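Local coordinates for purine catabolism protein pucG (Bacillus subtilis, PDB 3ISL) that transfers the amino group of (S)-ureidoglycine to glyoxylate, giving oxalurate and glycine in purine breakdown with pyridoxal 5'-phosphate as cofactor, at residues Thr59-Ala64 with Pro208-Glu213. Numbering follows the deposited sequence.
Sequences TKNRWA and PITYNE
Trp-63 meets Tyr-211 where strand 63-68, outermost in the sheet of this chain, joins its antiparallel neighbour 206-211 in this class-V aminotransferase, and the paired strand ends illustrate how two faces can be fastened differently: indole packing on the Tyr-211 face, a hydroxyl and an amide on the Thr-210 face. CB of Trp-63 sits over the face of the Tyr-211 ring, 3.6 Å from the centroid, a CH-pi contact. CG then lies 3.5 Å from Tyr-211 CE1, and CD1 passes near the phenol oxygen, which is itself hydrogen-bonded to Glu-255 and Tyr-65. Placed anti to the carbonyl carbon (chi1 -55°), CG carries the indole along Tyr-211 toward Asn-212 and Glu-213, nearly parallel to the phenol (planes 5° apart) but displaced, with little of one ring lying over the other. Farther out, CE3 comes 3.6 Å from the carbonyl oxygen of Tyr-211, and CZ3 comes 3.7 Å from Glu-213 N, where helix 213-220 begins.

On the other face Thr-210 takes over. Its OG1 donates to Trp-63 O across 2.7 Å and accepts from Asn-61 ND2 at 3.2 Å, a nearly straight bond (167°) lying in the amide plane. Trp-63 O also receives Tyr-211 N, at 3.0 Å. Two donors thus grip one carbonyl, while the buried Thr-210 hydroxyl, both giving and accepting, has its polarity satisfied and its rotation fixed, tying the loop before strand 63-68 to the neighbouring strand.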
# COMPACT_ATOMS: atom_id res chain seq x y z
N THR A 59 -9.00 -7.92 -21.36
CA THR A 59 -7.76 -7.87 -22.12
C THR A 59 -7.02 -9.21 -22.19
O THR A 59 -7.15 -10.06 -21.30
CB THR A 59 -6.79 -6.82 -21.56
OG1 THR A 59 -5.68 -6.71 -22.42
CG2 THR A 59 -6.25 -7.21 -20.12
N LYS A 60 -6.23 -9.37 -23.24
CA LYS A 60 -5.34 -10.51 -23.36
C LYS A 60 -3.94 -10.21 -22.85
O LYS A 60 -3.04 -11.09 -22.96
CB LYS A 60 -5.27 -10.98 -24.82
CG LYS A 60 -6.63 -11.44 -25.34
CD LYS A 60 -7.25 -12.56 -24.46
CE LYS A 60 -8.66 -12.93 -25.00
NZ LYS A 60 -9.63 -13.15 -23.89
N ASN A 61 -3.71 -8.99 -22.39
CA ASN A 61 -2.34 -8.54 -22.03
C ASN A 61 -1.67 -9.55 -21.08
O ASN A 61 -2.30 -9.96 -20.07
CB ASN A 61 -2.39 -7.21 -21.24
CG ASN A 61 -2.66 -6.01 -22.11
OD1 ASN A 61 -2.44 -6.04 -23.32
ND2 ASN A 61 -3.14 -4.91 -21.49
N ARG A 62 -0.42 -9.89 -21.35
CA ARG A 62 0.42 -10.63 -20.41
C ARG A 62 0.52 -9.88 -19.10
O ARG A 62 0.55 -10.50 -18.02
CB ARG A 62 1.83 -10.89 -20.99
CG ARG A 62 2.61 -12.05 -20.26
CD ARG A 62 3.88 -12.60 -21.03
NE ARG A 62 3.56 -13.21 -22.35
CZ ARG A 62 3.73 -12.60 -23.53
NH1 ARG A 62 4.23 -11.36 -23.60
NH2 ARG A 62 3.39 -13.24 -24.65
N TRP A 63 0.58 -8.54 -19.17
CA TRP A 63 0.83 -7.75 -17.95
C TRP A 63 -0.51 -7.25 -17.31
O TRP A 63 -1.19 -6.34 -17.86
CB TRP A 63 1.85 -6.62 -18.25
CG TRP A 63 3.19 -7.16 -18.86
CD1 TRP A 63 4.28 -7.59 -18.16
CD2 TRP A 63 3.50 -7.41 -20.26
NE1 TRP A 63 5.25 -8.08 -19.02
CE2 TRP A 63 4.80 -7.99 -20.31
CE3 TRP A 63 2.79 -7.22 -21.48
CZ2 TRP A 63 5.45 -8.34 -21.56
CZ3 TRP A 63 3.44 -7.59 -22.73
CH2 TRP A 63 4.74 -8.14 -22.74
N ALA A 64 -0.91 -7.91 -16.20
CA ALA A 64 -2.05 -7.49 -15.39
C ALA A 64 -1.83 -8.01 -13.97
O ALA A 64 -1.84 -9.19 -13.76
CB ALA A 64 -3.35 -8.01 -15.98
N PRO A 208 -4.72 -2.39 -9.11
CA PRO A 208 -4.58 -3.32 -10.26
C PRO A 208 -4.25 -2.54 -11.53
O PRO A 208 -4.92 -1.53 -11.84
CB PRO A 208 -5.98 -3.94 -10.43
CG PRO A 208 -6.75 -3.57 -9.23
CD PRO A 208 -6.09 -2.34 -8.58
N ILE A 209 -3.26 -3.02 -12.26
CA ILE A 209 -2.84 -2.36 -13.50
C ILE A 209 -2.80 -3.36 -14.59
O ILE A 209 -2.63 -4.54 -14.32
CB ILE A 209 -1.46 -1.64 -13.40
CG1 ILE A 209 -0.34 -2.63 -13.16
CG2 ILE A 209 -1.46 -0.59 -12.30
CD1 ILE A 209 1.11 -1.96 -13.15
N THR A 210 -2.94 -2.90 -15.82
CA THR A 210 -2.68 -3.71 -16.94
C THR A 210 -2.04 -2.87 -18.04
O THR A 210 -2.34 -1.66 -18.20
CB THR A 210 -3.98 -4.45 -17.47
OG1 THR A 210 -3.64 -5.45 -18.42
CG2 THR A 210 -4.98 -3.50 -18.06
N TYR A 211 -1.23 -3.52 -18.86
CA TYR A 211 -0.65 -2.88 -20.02
C TYR A 211 -0.14 -3.89 -21.05
O TYR A 211 0.03 -5.06 -20.72
CB TYR A 211 0.44 -1.91 -19.60
CG TYR A 211 1.57 -2.55 -18.83
CD1 TYR A 211 2.66 -3.16 -19.49
CD2 TYR A 211 1.58 -2.51 -17.45
CE1 TYR A 211 3.74 -3.71 -18.75
CE2 TYR A 211 2.63 -3.05 -16.72
CZ TYR A 211 3.68 -3.66 -17.37
OH TYR A 211 4.66 -4.17 -16.59
N ASN A 212 0.04 -3.42 -22.29
CA ASN A 212 0.40 -4.23 -23.48
C ASN A 212 1.88 -4.18 -23.78
O ASN A 212 2.66 -3.63 -22.99
CB ASN A 212 -0.45 -3.83 -24.74
CG ASN A 212 -0.26 -2.35 -25.18
OD1 ASN A 212 0.64 -1.65 -24.74
ND2 ASN A 212 -1.12 -1.90 -26.08
N GLU A 213 2.27 -4.78 -24.91
CA GLU A 213 3.66 -4.93 -25.36
C GLU A 213 4.23 -3.57 -25.81
O GLU A 213 5.41 -3.28 -25.58
CB GLU A 213 3.74 -6.01 -26.47
CG GLU A 213 4.84 -5.81 -27.53
CD GLU A 213 5.07 -7.01 -28.56
OE1 GLU A 213 6.24 -7.44 -28.71
OE2 GLU A 213 4.09 -7.50 -29.21